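PDB 4J6O: metallophosphoesterase from Clostridium thermocellum, which probably removes 2'-phosphate and 2',3'-cyclic phosphate groups from RNA ends during RNA repair, as a manganese-binding phosphatase of the calcineurin-like family. Local coordinates for residues D25-L30 with V246-Y252; L34-E39 with Y50-P55; L100-N105 with V133-D138; G177-G181 with P189-D193; A195-K201 with V217-I221. All blocks are in the same frame, centred on the assembly; numbering follows the deposited sequence. Where two conformers were deposited one is given.

In the fold
All five contacts belong to one calcineurin-like alpha/beta domain, and interaction 1 closes a chain loop within which the other four lie. Interactions 1 and 2 touch: helix 24-33 and strand 37-40 follow each other in the chain, and Lys-28 CG packs on Ile-38 CD1 at 3.8 Å. Interaction 3 joins two helices and is mostly apolar. Interactions 1, 2, 3 and 5 are partly buried, whereas interaction 4 lies at the surface. Interaction 2 rests on a regular backbone ladder, interaction 4 on two backbone bonds and two waters, and interactions 1 and 5 on side chains that accept from or donate to backbone. Interactions 4 and 5 also meet, through Tyr-192 and Asp-197.

Interaction 1: D25-L30 with V246-Y252; sequences DELKML and VKALKTY
Helix 25-30 lies against the end of strand 242-247 and the loop that follows it, with the CA atoms of Leu-30 and Val-246 5.8 Å apart. This is a helix packed on one sheet of the calcineurin-like alpha/beta fold, here at its edge strand; Leu-30 also touches Leu-233 of strand 232-238. Val-246 is the apolar centre. Its CG1 meets Met-29 CE at 3.8 Å, and its CG2 lies over the helix backbone, 3.6 Å from Leu-30 CA. Leu-249 continues the apolar row: its CD1 reaches Asp-25 CB and its CD2 faces Met-29 SD. The polar part belongs to the buried Glu-26. Its chain bends at chi2 (78°), which turns the carboxylate toward the loop. Two bonds hold OE2. Leu-249 N donates to its anti lone pair, 2.8 Å away and nearly straight at 171°. The hydroxyl of Tyr-252 donates to the syn lone pair. The carboxylate meets this ring at its edge, with the two planes almost perpendicular. Asp-25 OD1 forms a salt bridge with Lys-72, and Tyr-252 also touches Cys-23 and Pro-71. A water donates to both Asp-25 OD2, at 2.8 Å, and Tyr-252 OH, at 2.6 Å.

Interaction 2: L34-E39 with Y50-P55; sequences LGYLIE and YRVTHP
His-54 lies against the start of strand 37-40, where Leu-34 and Gly-35 end the preceding helix in a Schellman motif. His-54 CB is 3.7 Å from Tyr-36 CD2. CG is anti to the backbone N (chi1 -162°), which sets one face of the imidazole against Gly-35 O. His-54 CD2 stands over the centre of the Tyr-36 ring, 3.5 Å above its plane, in an edge-to-face pair. At the tip, NE2 donates to Leu-34 O at 2.9 Å, in the carbonyl plane and on a lone pair. ND1 bonds to Glu-56 N, so both ring nitrogens are held. Beyond this, the strands form an antiparallel hairpin. Leu-37 with Thr-53 and Glu-39 with Arg-51 are hydrogen-bonded pairs; Leu-37 N to Thr-53 O is 2.8 Å. Ile-38 and Val-52 lie side by side in the non-hydrogen-bonded pair between them. The hairpin packs on two helices: Val-52 and Tyr-50 touch Leu-79 of helix 73-86, and Ile-38 touches Lys-28 of helix 24-33.

Interaction 3: L100-N105 with V133-D138; sequences LLRKLN and VKAFID
Leu-100 opens the contact by crossing Ile-137 at about a right angle, its CD2 4.1 Å from Ile-137 CD1. Helices 100-104 and 133-138 form an obliquely antiparallel, mostly apolar pair in the calcineurin-like alpha/beta domain, at 136°, with axes 9.8 Å apart at the closest. Leu-101 makes the broadest contact of the first helix. Its CB presses on Ile-137 CG2 at 3.7 Å. A chi1 of 174° swings CG away from the backbone N, and the two methyls spread along the facing helix. CD1 lies near Lys-134 O, and CD2 sits 3.6 Å from Asp-138 CA. One turn later, Leu-104 CB rests on the aliphatic chain of Lys-134, and Leu-104 CD1 approaches Val-133 CG1 at 4.2 Å. The Lys-134 chain bends at chi3, and its NZ makes a weak hydrogen bond to Leu-104 O at 3.4 Å. Asn-105 ends the row, with OD1 close to Lys-134 CE. Helix 115-122 packs on the first helix, with Leu-119 on Leu-100 and Leu-122 on Leu-104. Helix 73-86 meets the second, with Met-81 on Val-133.

Interaction 4: G177-G181 with P189-D193; sequences GETTG and PVRYD
Glu-178 and Tyr-192 lie side by side and point the same way. The carboxylate and ring planes are 35° apart. Glu-178 CG packs against Tyr-192 CB, and OE1 comes obliquely to the ring, 3.2 Å from CD2. Glu-178 CG lies between the backbone N and the carbonyl carbon (chi1 73°), and the extended chain carries the carboxylate past the ring. OE1 also forms a salt bridge with Lys-159, and Tyr-192 OH bonds to Asp-197. In the backbone, Tyr-192 N donates to Glu-178 O at 2.7 Å in a nearly straight bond (173°). Thr-180 crosses Val-190 at a slant, its CG2 3.9 Å from Val-190 CG1. Its N donates to Val-190 O at 2.8 Å. Thr-179 and Pro-189 also run alongside each other; Thr-179 CG2 is 3.9 Å from Pro-189 CB. One water links Glu-178 N to Tyr-192 O. Another accepts from Val-190 N and, weakly, from Gly-181 N. Thr-179 and Arg-191 form an antiparallel non-hydrogen-bonded pair with diverging side chains. This is a short, weakly bonded beta hairpin at the domain surface, following helix 168-176.

Interaction 5: A195-K201 with V217-I221; sequences ASDYRGK and VNNTI
Asn-218 ND2 supplies the direct hydrogen bonds between the two segments. It donates to Ala-195 O at 2.7 Å, in the carbonyl plane, and the acceptor lies almost in the amide plane. A weak second bond runs to Ser-196 O at 3.1 Å. Ala-195 O also accepts from Tyr-198 N, which closes a type I beta turn. Arg-199 folds back over this turn, its chain bent at chi2 (-57°). Its NH1 donates to Ser-196 O, 2.7 Å away, and to Tyr-198 O, where NH1 stands above the carbonyl plane, not on a lone pair. Thr-220 OG1 donates to a lone pair of Val-217 O at 2.6 Å. The Tyr-198 hydroxyl bonds to Ala-202 O and Gln-163. A water adds an indirect link, donating to Tyr-198 O and accepting from Asn-219 N.

The loop 195-201 leads into strand 203-206. Strand 220-222 is the parallel neighbour of 203-206 in the mixed sheet, and Ala-195 and Tyr-198 pack on Thr-220 at its start. Asn-219, just before it, centres an inverse gamma turn.

The remaining contacts are van der Waals. Tyr-198 CD2 meets Thr-220 CG2 at 3.4 Å. Asn-219 CB lies at the ring edge, in plane, 3.8 Å from Tyr-198 CE2. One face of this ring carries Gly-200 N over its centre. Asn-218 OD1 sits over one face of the Arg-199 guanidinium. Ala-195 CB faces Val-217 CG1 at 4.2 Å.

Interaction 1: D25-L30 with V246-Y252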
# COMPACT_ATOMS: atom_id res chain seq x y z
N ASP A 25 14.04 -0.43 -6.11
CA ASP A 25 15.38 -0.62 -5.54
C ASP A 25 15.27 -0.56 -4.02
O ASP A 25 15.89 -1.38 -3.29
CB ASP A 25 16.36 0.44 -6.05
CG ASP A 25 16.69 0.29 -7.52
OD1 ASP A 25 16.50 -0.82 -8.07
OD2 ASP A 25 17.18 1.30 -8.11
N GLU A 26 14.45 0.38 -3.56
CA GLU A 26 14.32 0.62 -2.13
C GLU A 26 13.51 -0.50 -1.51
O GLU A 26 13.76 -0.89 -0.39
CB GLU A 26 13.59 1.94 -1.83
CG GLU A 26 14.44 3.21 -2.10
CD GLU A 26 14.53 3.59 -3.55
OE1 GLU A 26 13.89 2.98 -4.43
OE2 GLU A 26 15.30 4.54 -3.84
N LEU A 27 12.50 -0.96 -2.23
CA LEU A 27 11.73 -2.14 -1.79
C LEU A 27 12.63 -3.37 -1.60
O LEU A 27 12.53 -4.05 -0.59
CB LEU A 27 10.57 -2.41 -2.77
CG LEU A 27 9.76 -3.67 -2.40
CD1 LEU A 27 9.20 -3.63 -0.97
CD2 LEU A 27 8.64 -3.88 -3.45
N LYS A 28 13.49 -3.62 -2.57
CA LYS A 28 14.38 -4.76 -2.47
C LYS A 28 15.31 -4.59 -1.28
O LYS A 28 15.49 -5.54 -0.50
CB LYS A 28 15.16 -4.91 -3.76
CG LYS A 28 16.23 -6.01 -3.75
CD LYS A 28 16.98 -6.06 -5.05
CE LYS A 28 17.84 -7.34 -5.13
NZ LYS A 28 19.02 -7.16 -4.27
N MET A 29 15.88 -3.38 -1.12
CA MET A 29 16.74 -3.08 0.03
C MET A 29 16.01 -3.31 1.36
O MET A 29 16.57 -3.93 2.28
CB MET A 29 17.29 -1.64 -0.05
CG MET A 29 18.32 -1.43 -1.12
SD MET A 29 18.61 0.35 -1.38
CE MET A 29 19.68 0.69 0.03
N LEU A 30 14.75 -2.85 1.43
CA LEU A 30 14.02 -2.93 2.68
C LEU A 30 13.70 -4.40 3.01
O LEU A 30 13.83 -4.86 4.15
CB LEU A 30 12.73 -2.08 2.60
CG LEU A 30 11.85 -2.15 3.83
CD1 LEU A 30 12.57 -1.70 5.10
CD2 LEU A 30 10.68 -1.19 3.53
N VAL A 246 14.42 2.33 4.81
CA VAL A 246 15.51 2.52 3.86
C VAL A 246 15.33 3.90 3.23
O VAL A 246 14.26 4.23 2.73
CB VAL A 246 15.45 1.51 2.73
CG1 VAL A 246 16.41 1.89 1.63
CG2 VAL A 246 15.79 0.10 3.26
N LYS A 247 16.38 4.68 3.22
CA LYS A 247 16.30 6.01 2.61
C LYS A 247 16.21 5.89 1.10
O LYS A 247 16.83 5.04 0.48
CB LYS A 247 17.58 6.81 2.97
CG LYS A 247 17.43 8.31 2.78
CD LYS A 247 16.49 8.87 3.84
CE LYS A 247 16.32 10.36 3.66
NZ LYS A 247 15.77 10.60 2.31
N ALA A 248 15.41 6.76 0.47
CA ALA A 248 15.39 6.77 -0.98
C ALA A 248 16.76 7.06 -1.54
O ALA A 248 17.45 7.94 -1.03
CB ALA A 248 14.41 7.88 -1.47
N LEU A 249 17.07 6.44 -2.68
CA LEU A 249 18.37 6.59 -3.33
C LEU A 249 18.50 7.92 -4.05
O LEU A 249 19.59 8.46 -4.20
CB LEU A 249 18.57 5.44 -4.32
CG LEU A 249 18.65 4.04 -3.72
CD1 LEU A 249 18.65 3.00 -4.83
CD2 LEU A 249 19.88 3.88 -2.84
N LYS A 250 17.35 8.44 -4.48
CA LYS A 250 17.22 9.70 -5.22
C LYS A 250 15.86 10.27 -4.93
O LYS A 250 14.97 9.58 -4.40
CB LYS A 250 17.26 9.53 -6.77
CG LYS A 250 18.32 8.64 -7.33
CD LYS A 250 18.17 8.43 -8.85
CE LYS A 250 19.15 7.33 -9.33
NZ LYS A 250 20.57 7.47 -8.81
N THR A 251 15.68 11.52 -5.32
CA THR A 251 14.33 12.10 -5.33
C THR A 251 13.66 11.79 -6.67
O THR A 251 14.00 12.38 -7.68
CB THR A 251 14.35 13.63 -5.16
OG1 THR A 251 14.74 13.97 -3.82
CG2 THR A 251 12.98 14.18 -5.42
N TYR A 252 12.68 10.89 -6.69
CA TYR A 252 12.17 10.43 -7.98
C TYR A 252 11.03 11.29 -8.48
O TYR A 252 10.77 11.33 -9.68
CB TYR A 252 11.66 9.00 -7.88
CG TYR A 252 12.72 7.98 -7.47
CD1 TYR A 252 13.67 7.56 -8.36
CD2 TYR A 252 12.73 7.46 -6.18
CE1 TYR A 252 14.63 6.65 -8.00
CE2 TYR A 252 13.72 6.54 -5.79
CZ TYR A 252 14.64 6.14 -6.72
OH TYR A 252 15.63 5.23 -6.37
O HOH W 1 17.57 4.01 -7.61

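Interaction 2: L34-E39 with Y50-P55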
# COMPACT_ATOMS: atom_id res chain seq x y z
N LEU A 34 15.06 -6.65 6.17
CA LEU A 34 14.14 -7.36 7.07
C LEU A 34 14.38 -8.86 7.12
O LEU A 34 13.62 -9.58 7.77
CB LEU A 34 12.68 -7.10 6.67
CG LEU A 34 12.21 -5.64 6.80
CD1 LEU A 34 10.98 -5.41 5.88
CD2 LEU A 34 11.90 -5.23 8.24
N GLY A 35 15.39 -9.33 6.39
CA GLY A 35 15.70 -10.74 6.39
C GLY A 35 15.05 -11.60 5.31
O GLY A 35 15.28 -12.82 5.28
N TYR A 36 14.27 -10.99 4.42
CA TYR A 36 13.74 -11.73 3.29
C TYR A 36 14.84 -12.00 2.30
O TYR A 36 15.80 -11.26 2.20
CB TYR A 36 12.55 -11.00 2.59
CG TYR A 36 11.38 -10.84 3.52
CD1 TYR A 36 11.32 -9.77 4.41
CD2 TYR A 36 10.34 -11.77 3.54
CE1 TYR A 36 10.29 -9.65 5.31
CE2 TYR A 36 9.29 -11.65 4.41
CZ TYR A 36 9.28 -10.58 5.29
OH TYR A 36 8.24 -10.48 6.19
N LEU A 37 14.65 -13.09 1.56
CA LEU A 37 15.59 -13.55 0.56
C LEU A 37 14.86 -13.48 -0.76
O LEU A 37 13.79 -14.07 -0.91
CB LEU A 37 15.91 -15.01 0.87
CG LEU A 37 16.43 -15.15 2.29
CD1 LEU A 37 16.37 -16.59 2.71
CD2 LEU A 37 17.86 -14.62 2.34
N ILE A 38 15.43 -12.74 -1.70
CA ILE A 38 14.79 -12.55 -2.99
C ILE A 38 15.60 -13.25 -4.05
O ILE A 38 16.79 -12.99 -4.24
CB ILE A 38 14.66 -11.06 -3.36
CG1 ILE A 38 13.84 -10.32 -2.32
CG2 ILE A 38 14.04 -10.89 -4.76
CD1 ILE A 38 14.04 -8.88 -2.47
N GLU A 39 14.95 -14.19 -4.72
CA GLU A 39 15.58 -14.96 -5.75
C GLU A 39 15.06 -14.42 -7.06
O GLU A 39 13.85 -14.26 -7.24
CB GLU A 39 15.23 -16.44 -5.60
CG GLU A 39 15.77 -17.31 -6.72
CD GLU A 39 15.27 -18.78 -6.67
OE1 GLU A 39 14.27 -19.07 -5.95
OE2 GLU A 39 15.88 -19.63 -7.36
N TYR A 50 10.27 -13.36 -9.66
CA TYR A 50 10.95 -13.36 -8.37
C TYR A 50 10.35 -14.41 -7.42
O TYR A 50 9.20 -14.80 -7.58
CB TYR A 50 10.88 -11.98 -7.72
CG TYR A 50 11.42 -10.86 -8.56
CD1 TYR A 50 12.79 -10.71 -8.76
CD2 TYR A 50 10.56 -9.92 -9.13
CE1 TYR A 50 13.29 -9.65 -9.50
CE2 TYR A 50 11.04 -8.88 -9.88
CZ TYR A 50 12.40 -8.75 -10.06
OH TYR A 50 12.87 -7.69 -10.80
N ARG A 51 11.13 -14.85 -6.44
CA ARG A 51 10.58 -15.65 -5.34
C ARG A 51 11.17 -15.17 -4.03
O ARG A 51 12.39 -15.08 -3.88
CB ARG A 51 10.83 -17.15 -5.53
CG ARG A 51 9.89 -17.99 -4.69
CD ARG A 51 9.92 -19.52 -5.07
NE ARG A 51 8.67 -20.17 -4.68
CZ ARG A 51 8.48 -20.74 -3.50
NH1 ARG A 51 7.32 -21.30 -3.20
NH2 ARG A 51 9.48 -20.78 -2.64
N VAL A 52 10.30 -14.85 -3.08
CA VAL A 52 10.73 -14.26 -1.81
C VAL A 52 10.44 -15.24 -0.67
O VAL A 52 9.33 -15.79 -0.63
CB VAL A 52 9.97 -12.94 -1.55
CG1 VAL A 52 10.62 -12.24 -0.35
CG2 VAL A 52 10.08 -12.09 -2.81
N THR A 53 11.41 -15.43 0.23
CA THR A 53 11.20 -16.28 1.41
C THR A 53 11.75 -15.60 2.65
O THR A 53 12.46 -14.60 2.56
CB THR A 53 11.85 -17.66 1.21
OG1 THR A 53 13.25 -17.50 0.94
CG2 THR A 53 11.19 -18.36 0.03
N HIS A 54 11.37 -16.14 3.81
CA HIS A 54 11.90 -15.67 5.09
C HIS A 54 12.12 -16.89 6.02
O HIS A 54 11.19 -17.65 6.29
CB HIS A 54 10.96 -14.63 5.74
CG HIS A 54 11.65 -13.82 6.80
ND1 HIS A 54 11.99 -14.34 8.03
CD2 HIS A 54 12.07 -12.53 6.81
CE1 HIS A 54 12.62 -13.42 8.74
NE2 HIS A 54 12.68 -12.31 8.03
N PRO A 55 13.33 -17.00 6.54
CA PRO A 55 13.66 -18.17 7.37
C PRO A 55 12.91 -18.22 8.69
O PRO A 55 12.75 -19.31 9.23
CB PRO A 55 15.17 -18.02 7.61
CG PRO A 55 15.51 -16.62 7.27
CD PRO A 55 14.47 -16.12 6.29

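Interaction 3: L100-N105 with V133-D138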
# COMPACT_ATOMS: atom_id res chain seq x y z
N LEU A 100 -5.65 2.90 -11.49
CA LEU A 100 -4.99 2.25 -12.61
C LEU A 100 -5.85 1.16 -13.16
O LEU A 100 -5.94 1.00 -14.39
CB LEU A 100 -3.64 1.65 -12.20
CG LEU A 100 -2.96 0.75 -13.26
CD1 LEU A 100 -2.56 1.48 -14.53
CD2 LEU A 100 -1.75 0.01 -12.62
N LEU A 101 -6.47 0.38 -12.26
CA LEU A 101 -7.39 -0.70 -12.70
C LEU A 101 -8.54 -0.14 -13.55
O LEU A 101 -8.86 -0.71 -14.62
CB LEU A 101 -7.91 -1.51 -11.52
CG LEU A 101 -8.99 -2.55 -11.85
CD1 LEU A 101 -8.48 -3.52 -12.85
CD2 LEU A 101 -9.42 -3.28 -10.61
N ARG A 102 -9.11 0.99 -13.14
CA ARG A 102 -10.20 1.60 -13.92
C ARG A 102 -9.69 2.02 -15.29
O ARG A 102 -10.40 1.86 -16.27
CB ARG A 102 -10.76 2.81 -13.18
CG ARG A 102 -11.54 2.37 -11.98
CD ARG A 102 -11.93 3.50 -11.06
NE ARG A 102 -12.62 2.93 -9.91
CZ ARG A 102 -12.70 3.51 -8.72
NH1 ARG A 102 -12.13 4.69 -8.53
NH2 ARG A 102 -13.36 2.90 -7.74
N LYS A 103 -8.46 2.52 -15.37
CA LYS A 103 -7.91 2.97 -16.65
C LYS A 103 -7.66 1.75 -17.56
O LYS A 103 -8.04 1.73 -18.72
CB LYS A 103 -6.63 3.80 -16.42
CG LYS A 103 -5.83 4.15 -17.67
CD LYS A 103 -6.62 5.05 -18.63
CE LYS A 103 -5.81 5.36 -19.86
NZ LYS A 103 -6.55 6.25 -20.80
N LEU A 104 -7.04 0.71 -17.01
CA LEU A 104 -6.82 -0.49 -17.82
C LEU A 104 -8.15 -1.14 -18.24
O LEU A 104 -8.19 -1.81 -19.26
CB LEU A 104 -5.94 -1.52 -17.08
CG LEU A 104 -4.55 -1.01 -16.69
CD1 LEU A 104 -3.85 -2.00 -15.75
CD2 LEU A 104 -3.69 -0.74 -17.92
N ASN A 105 -9.20 -0.98 -17.44
CA ASN A 105 -10.54 -1.51 -17.78
C ASN A 105 -11.25 -0.70 -18.85
O ASN A 105 -12.30 -1.12 -19.33
CB ASN A 105 -11.45 -1.56 -16.56
CG ASN A 105 -11.20 -2.78 -15.69
OD1 ASN A 105 -10.52 -3.72 -16.10
ND2 ASN A 105 -11.79 -2.80 -14.50
N VAL A 133 -2.16 -8.12 -14.07
CA VAL A 133 -2.15 -6.95 -13.17
C VAL A 133 -3.60 -6.57 -12.85
O VAL A 133 -3.95 -6.30 -11.72
CB VAL A 133 -1.37 -5.76 -13.81
CG1 VAL A 133 -1.65 -4.45 -13.07
CG2 VAL A 133 0.15 -6.06 -13.86
N LYS A 134 -4.44 -6.61 -13.88
CA LYS A 134 -5.87 -6.30 -13.72
C LYS A 134 -6.54 -7.27 -12.78
O LYS A 134 -7.28 -6.87 -11.88
CB LYS A 134 -6.57 -6.33 -15.09
CG LYS A 134 -6.07 -5.22 -16.01
CD LYS A 134 -6.70 -5.30 -17.43
CE LYS A 134 -8.16 -4.90 -17.48
NZ LYS A 134 -8.74 -5.19 -18.85
N ALA A 135 -6.23 -8.55 -12.94
CA ALA A 135 -6.81 -9.58 -12.09
C ALA A 135 -6.32 -9.41 -10.66
O ALA A 135 -7.08 -9.54 -9.71
CB ALA A 135 -6.46 -10.95 -12.61
N PHE A 136 -5.04 -9.08 -10.52
CA PHE A 136 -4.48 -8.86 -9.21
C PHE A 136 -5.13 -7.70 -8.49
O PHE A 136 -5.46 -7.81 -7.31
CB PHE A 136 -2.98 -8.60 -9.32
CG PHE A 136 -2.36 -8.21 -8.03
CD1 PHE A 136 -2.22 -9.15 -7.02
CD2 PHE A 136 -1.85 -6.93 -7.84
CE1 PHE A 136 -1.61 -8.82 -5.84
CE2 PHE A 136 -1.25 -6.59 -6.64
CZ PHE A 136 -1.14 -7.53 -5.64
N ILE A 137 -5.31 -6.57 -9.17
CA ILE A 137 -5.80 -5.42 -8.48
C ILE A 137 -7.26 -5.59 -8.17
O ILE A 137 -7.76 -5.11 -7.15
CB ILE A 137 -5.54 -4.14 -9.29
CG1 ILE A 137 -4.03 -3.89 -9.40
CG2 ILE A 137 -6.16 -2.96 -8.63
CD1 ILE A 137 -3.73 -2.66 -10.23
N ASP A 138 -7.97 -6.26 -9.08
CA ASP A 138 -9.38 -6.48 -8.90
C ASP A 138 -9.69 -7.37 -7.71
O ASP A 138 -10.75 -7.30 -7.13
CB ASP A 138 -9.98 -7.06 -10.18
CG ASP A 138 -11.50 -7.04 -10.16
OD1 ASP A 138 -12.05 -5.92 -10.23
OD2 ASP A 138 -12.13 -8.13 -10.08

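Interaction 4: G177-G181 with P189-D193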
# COMPACT_ATOMS: atom_id res chain seq x y z
N GLY A 177 -10.19 7.66 2.58
CA GLY A 177 -10.66 8.22 3.84
C GLY A 177 -11.99 8.92 3.59
O GLY A 177 -12.69 8.62 2.62
N GLU A 178 -12.32 9.87 4.47
CA GLU A 178 -13.53 10.69 4.27
C GLU A 178 -13.31 12.16 4.54
O GLU A 178 -12.28 12.61 5.05
CB GLU A 178 -14.72 10.17 5.08
CG GLU A 178 -14.63 10.41 6.56
CD GLU A 178 -15.64 9.59 7.36
OE1 GLU A 178 -15.74 9.80 8.59
OE2 GLU A 178 -16.36 8.76 6.75
N THR A 179 -14.31 12.95 4.14
CA THR A 179 -14.21 14.38 4.33
C THR A 179 -15.19 14.78 5.40
O THR A 179 -16.07 14.01 5.76
CB THR A 179 -14.46 15.15 3.03
OG1 THR A 179 -15.64 14.63 2.40
CG2 THR A 179 -13.26 15.00 2.08
N THR A 180 -15.00 15.98 5.93
CA THR A 180 -15.67 16.38 7.15
C THR A 180 -17.06 16.93 6.88
O THR A 180 -17.84 17.08 7.82
CB THR A 180 -14.92 17.52 7.88
OG1 THR A 180 -15.03 18.72 7.11
CG2 THR A 180 -13.43 17.21 8.09
N GLY A 181 -17.36 17.23 5.61
CA GLY A 181 -18.64 17.85 5.25
C GLY A 181 -18.59 19.37 5.11
O GLY A 181 -19.50 19.97 4.52
N PRO A 189 -13.45 20.59 -0.12
CA PRO A 189 -13.70 19.64 0.97
C PRO A 189 -12.47 19.50 1.84
O PRO A 189 -11.34 19.72 1.38
CB PRO A 189 -13.98 18.33 0.23
CG PRO A 189 -14.38 18.77 -1.18
CD PRO A 189 -13.48 19.93 -1.44
N VAL A 190 -12.71 19.15 3.10
CA VAL A 190 -11.65 18.96 4.10
C VAL A 190 -11.53 17.49 4.54
O VAL A 190 -12.53 16.87 4.86
CB VAL A 190 -11.99 19.78 5.34
CG1 VAL A 190 -10.92 19.60 6.39
CG2 VAL A 190 -12.11 21.24 4.97
N ARG A 191 -10.31 16.93 4.59
CA ARG A 191 -10.19 15.54 5.01
C ARG A 191 -10.52 15.43 6.50
O ARG A 191 -10.09 16.25 7.30
CB ARG A 191 -8.76 14.99 4.78
CG ARG A 191 -8.46 14.67 3.34
CD ARG A 191 -7.21 13.82 3.19
NE ARG A 191 -6.98 13.52 1.79
CZ ARG A 191 -6.16 14.22 1.00
NH1 ARG A 191 -5.50 15.26 1.50
NH2 ARG A 191 -6.02 13.88 -0.28
N TYR A 192 -11.22 14.36 6.87
CA TYR A 192 -11.55 14.14 8.26
C TYR A 192 -10.37 13.42 8.94
O TYR A 192 -9.87 12.41 8.40
CB TYR A 192 -12.79 13.26 8.34
CG TYR A 192 -13.09 12.75 9.72
CD1 TYR A 192 -13.08 13.59 10.82
CD2 TYR A 192 -13.36 11.40 9.92
CE1 TYR A 192 -13.35 13.09 12.09
CE2 TYR A 192 -13.64 10.90 11.17
CZ TYR A 192 -13.60 11.73 12.25
OH TYR A 192 -13.87 11.21 13.49
N ASP A 193 -9.93 13.97 10.07
CA ASP A 193 -8.80 13.41 10.82
C ASP A 193 -9.34 12.32 11.73
O ASP A 193 -9.56 12.53 12.93
CB ASP A 193 -8.21 14.50 11.69
CG ASP A 193 -7.02 14.02 12.49
OD1 ASP A 193 -6.71 12.80 12.49
OD2 ASP A 193 -6.44 14.89 13.14
O HOH W 2 -10.43 10.22 6.55
O HOH W 3 -15.45 18.39 3.69

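Interaction 5: A195-K201 with V217-I221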
# COMPACT_ATOMS: atom_id res chain seq x y z
N ALA A 195 -7.99 9.63 12.73
CA ALA A 195 -7.08 9.01 13.70
C ALA A 195 -7.12 9.72 15.06
O ALA A 195 -6.98 9.10 16.12
CB ALA A 195 -5.65 8.96 13.14
N SER A 196 -7.35 11.03 15.04
CA SER A 196 -7.50 11.75 16.30
C SER A 196 -8.68 11.29 17.14
O SER A 196 -8.61 11.29 18.37
CB SER A 196 -7.54 13.25 16.10
OG SER A 196 -6.24 13.67 15.74
N ASP A 197 -9.75 10.87 16.48
CA ASP A 197 -10.95 10.47 17.19
C ASP A 197 -10.98 8.98 17.44
O ASP A 197 -11.96 8.48 17.99
CB ASP A 197 -12.19 10.86 16.39
CG ASP A 197 -12.42 12.37 16.35
OD1 ASP A 197 -11.90 13.09 17.24
OD2 ASP A 197 -13.12 12.82 15.41
N TYR A 198 -9.94 8.27 17.01
CA TYR A 198 -9.92 6.81 17.11
C TYR A 198 -9.67 6.29 18.54
O TYR A 198 -8.72 6.71 19.23
CB TYR A 198 -8.86 6.23 16.15
CG TYR A 198 -8.83 4.72 16.09
CD1 TYR A 198 -9.79 4.02 15.37
CD2 TYR A 198 -7.83 3.99 16.75
CE1 TYR A 198 -9.79 2.63 15.31
CE2 TYR A 198 -7.80 2.61 16.67
CZ TYR A 198 -8.77 1.93 15.95
OH TYR A 198 -8.79 0.54 15.86
N ARG A 199 -10.54 5.38 18.96
CA ARG A 199 -10.47 4.79 20.29
C ARG A 199 -10.69 3.28 20.18
O ARG A 199 -11.11 2.63 21.12
CB ARG A 199 -11.53 5.42 21.21
CG ARG A 199 -11.38 6.92 21.43
CD ARG A 199 -10.01 7.25 22.00
NE ARG A 199 -9.84 8.67 22.34
CZ ARG A 199 -9.49 9.63 21.49
NH1 ARG A 199 -9.27 9.37 20.20
NH2 ARG A 199 -9.36 10.88 21.93
N GLY A 200 -10.39 2.73 19.02
CA GLY A 200 -10.65 1.33 18.76
C GLY A 200 -9.58 0.43 19.38
O GLY A 200 -8.46 0.86 19.72
N LYS A 201 -9.93 -0.85 19.52
CA LYS A 201 -9.06 -1.82 20.13
C LYS A 201 -7.87 -2.18 19.24
O LYS A 201 -6.75 -2.33 19.73
CB LYS A 201 -9.85 -3.09 20.45
CG LYS A 201 -9.02 -4.37 20.53
CD LYS A 201 -9.90 -5.62 20.44
CE LYS A 201 -9.08 -6.89 20.31
NZ LYS A 201 -9.95 -8.00 19.81
N VAL A 217 -0.66 8.07 16.36
CA VAL A 217 -1.74 8.83 16.99
C VAL A 217 -2.76 7.83 17.54
O VAL A 217 -3.39 7.12 16.76
CB VAL A 217 -2.47 9.73 15.95
CG1 VAL A 217 -3.68 10.41 16.55
CG2 VAL A 217 -1.53 10.75 15.33
N ASN A 218 -2.91 7.82 18.87
CA ASN A 218 -3.73 6.84 19.55
C ASN A 218 -3.24 5.49 19.06
O ASN A 218 -2.06 5.33 18.79
CB ASN A 218 -5.21 7.05 19.23
CG ASN A 218 -5.70 8.43 19.65
OD1 ASN A 218 -5.49 8.86 20.79
ND2 ASN A 218 -6.33 9.15 18.73
N ASN A 219 -4.14 4.53 18.88
CA ASN A 219 -3.71 3.22 18.48
C ASN A 219 -3.56 3.17 16.96
O ASN A 219 -4.10 2.26 16.34
CB ASN A 219 -4.75 2.18 18.91
CG ASN A 219 -4.15 0.80 19.15
OD1 ASN A 219 -2.94 0.65 19.29
ND2 ASN A 219 -5.01 -0.20 19.24
N THR A 220 -2.87 4.14 16.35
CA THR A 220 -2.78 4.13 14.88
C THR A 220 -1.42 4.61 14.48
O THR A 220 -0.83 5.40 15.19
CB THR A 220 -3.84 5.06 14.14
OG1 THR A 220 -3.48 6.45 14.25
CG2 THR A 220 -5.25 4.88 14.72
N ILE A 221 -0.97 4.23 13.29
CA ILE A 221 0.32 4.78 12.82
C ILE A 221 0.34 4.85 11.31
O ILE A 221 0.04 3.86 10.62
CB ILE A 221 1.51 3.95 13.34
CG1 ILE A 221 2.86 4.55 12.85
CG2 ILE A 221 1.42 2.46 13.00
CD1 ILE A 221 4.07 3.95 13.55
O HOH W 4 -6.98 4.12 20.24